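Ralf, proline/betaine transporter (Legionella pneumophila, PDB 4D7Q) is a chimera joining a Legionella Sec7 domain, which probably acts as a guanine nucleotide exchange factor, to the capping domain of Rickettsia RalF. Local coordinates at residues E187-Y190 with S191-A195. The protein carries 2 engineered substitutions. Sequence-based numbering, arbitrary orientation.
Sequences EELY and SEIKA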
loop_
_atom_site.group_PDB
_atom_site.type_symbol
_atom_site.label_atom_id
_atom_site.label_comp_id
_atom_site.label_asym_id
_atom_site.label_seq_id
_atom_site.Cartn_x
_atom_site.Cartn_y
_atom_site.Cartn_z
ATOM N N GLU A 187 -8.664 -13.029 -24.768
ATOM C CA GLU A 187 -8.006 -12.535 -25.988
ATOM C C GLU A 187 -8.084 -11.008 -26.037
ATOM O O GLU A 187 -7.106 -10.353 -26.396
ATOM C CB GLU A 187 -8.663 -13.130 -27.230
ATOM C CG GLU A 187 -8.285 -14.573 -27.477
ATOM C CD GLU A 187 -9.243 -15.333 -28.371
ATOM O OE1 GLU A 187 -9.998 -14.690 -29.133
ATOM O OE2 GLU A 187 -9.229 -16.581 -28.318
ATOM N N GLU A 188 -9.214 -10.486 -25.608
ATOM C CA GLU A 188 -9.483 -9.066 -25.524
ATOM C C GLU A 188 -8.718 -8.407 -24.370
ATOM O O GLU A 188 -8.156 -7.358 -24.525
ATOM C CB GLU A 188 -10.980 -8.807 -25.417
ATOM C CG GLU A 188 -11.733 -9.107 -26.700
ATOM C CD GLU A 188 -13.250 -9.260 -26.555
ATOM O OE1 GLU A 188 -13.793 -9.296 -25.423
ATOM O OE2 GLU A 188 -13.913 -9.365 -27.611
ATOM N N LEU A 189 -8.712 -9.063 -23.228
ATOM C CA LEU A 189 -7.912 -8.665 -22.104
ATOM C C LEU A 189 -6.444 -8.498 -22.485
ATOM O O LEU A 189 -5.885 -7.472 -22.280
ATOM C CB LEU A 189 -8.064 -9.646 -20.963
ATOM C CG LEU A 189 -7.422 -9.166 -19.672
ATOM C CD1 LEU A 189 -8.414 -8.839 -18.583
ATOM C CD2 LEU A 189 -6.433 -10.174 -19.188
ATOM N N TYR A 190 -5.874 -9.529 -23.079
ATOM C CA TYR A 190 -4.526 -9.488 -23.588
ATOM C C TYR A 190 -4.249 -8.368 -24.610
ATOM O O TYR A 190 -3.288 -7.686 -24.485
ATOM C CB TYR A 190 -4.128 -10.838 -24.147
ATOM C CG TYR A 190 -2.662 -10.981 -24.410
ATOM C CD1 TYR A 190 -2.096 -10.521 -25.576
ATOM C CD2 TYR A 190 -1.853 -11.591 -23.498
ATOM C CE1 TYR A 190 -0.756 -10.642 -25.806
ATOM C CE2 TYR A 190 -0.510 -11.726 -23.720
ATOM C CZ TYR A 190 0.029 -11.248 -24.879
ATOM O OH TYR A 190 1.341 -11.388 -25.104
ATOM N N SER A 191 -5.129 -8.216 -25.587
ATOM C CA SER A 191 -5.040 -7.167 -26.604
ATOM C C SER A 191 -4.965 -5.767 -25.972
ATOM O O SER A 191 -4.142 -4.961 -26.383
ATOM C CB SER A 191 -6.234 -7.253 -27.560
ATOM O OG SER A 191 -6.135 -6.231 -28.539
ATOM N N GLU A 192 -5.789 -5.499 -24.941
ATOM C CA GLU A 192 -5.812 -4.201 -24.252
ATOM C C GLU A 192 -4.593 -3.993 -23.372
ATOM O O GLU A 192 -4.101 -2.869 -23.275
ATOM C CB GLU A 192 -7.070 -4.068 -23.416
ATOM C CG GLU A 192 -8.343 -4.028 -24.231
ATOM C CD GLU A 192 -9.547 -3.833 -23.344
ATOM O OE1 GLU A 192 -9.607 -2.793 -22.655
ATOM O OE2 GLU A 192 -10.391 -4.750 -23.278
ATOM N N ILE A 193 -4.097 -5.063 -22.738
ATOM C CA ILE A 193 -2.863 -5.003 -21.927
ATOM C C ILE A 193 -1.678 -4.623 -22.859
ATOM O O ILE A 193 -0.891 -3.717 -22.552
ATOM C CB ILE A 193 -2.625 -6.367 -21.197
ATOM C CG1 ILE A 193 -3.595 -6.529 -20.009
ATOM C CG2 ILE A 193 -1.189 -6.518 -20.742
ATOM C CD1 ILE A 193 -3.599 -7.988 -19.367
ATOM N N LYS A 194 -1.596 -5.313 -23.997
ATOM C CA LYS A 194 -0.552 -5.114 -25.002
ATOM C C LYS A 194 -0.569 -3.722 -25.674
ATOM O O LYS A 194 0.495 -3.159 -25.949
ATOM C CB LYS A 194 -0.567 -6.271 -26.020
ATOM C CG LYS A 194 0.769 -6.464 -26.706
ATOM C CD LYS A 194 0.732 -7.485 -27.836
ATOM C CE LYS A 194 1.912 -7.323 -28.779
ATOM N NZ LYS A 194 3.233 -7.488 -28.102
ATOM N N ALA A 195 -1.766 -3.157 -25.890
ATOM C CA ALA A 195 -1.937 -1.869 -26.577
ATOM C C ALA A 195 -1.397 -0.641 -25.876
ATOM O O ALA A 195 -0.933 0.278 -26.548
ATOM C CB ALA A 195 -3.404 -1.643 -26.925
#
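Leu189 reaches along its helix to overlap Ile193 one turn on, its CD2 methyl lying 3.6 Å from Ile193 CD1, the two side chains passing at a slant. Ile193 CG1 stands beside its own backbone N (chi1 -75°), and this bends the chain back over the preceding turn, where CG1 also packs 3.4 Å from Leu189 O. That same carbonyl oxygen accepts the backbone N-H of Ile193.

On another side of the helix, Tyr190 and Lys194 form the second i to i+4 pair. Tyr190 chi1 of -167° swings the ring toward the following turn, and the aliphatic CD of Lys194 comes to 4.0 Å from ring atom CE1, approaching obliquely. The ring's hydroxyl is hydrogen-bonded to the backbone carbonyl of Met163. Glu192 lays its CG 3.3 Å from Glu188 O, while its OE1 is hydrogen-bonded to Ser92 and its OE2 to a glycerol that probably came from the crystallisation liquor. Regular helical bonds tie the turns together, Lys194 N to Tyr190 O being 3.0 Å long.

All this belongs to helix 183-195, in the Sec7 part of the fusion. Leu189 packs on Phe93 and Val94 of helix 93-102, Ile193 settles on Leu148 and Leu152 of helix 135-152, and Tyr190 bridges from Leu148 to Val165 and Leu168 of helix 165-171, joining this helix to three others of the all-helical domain.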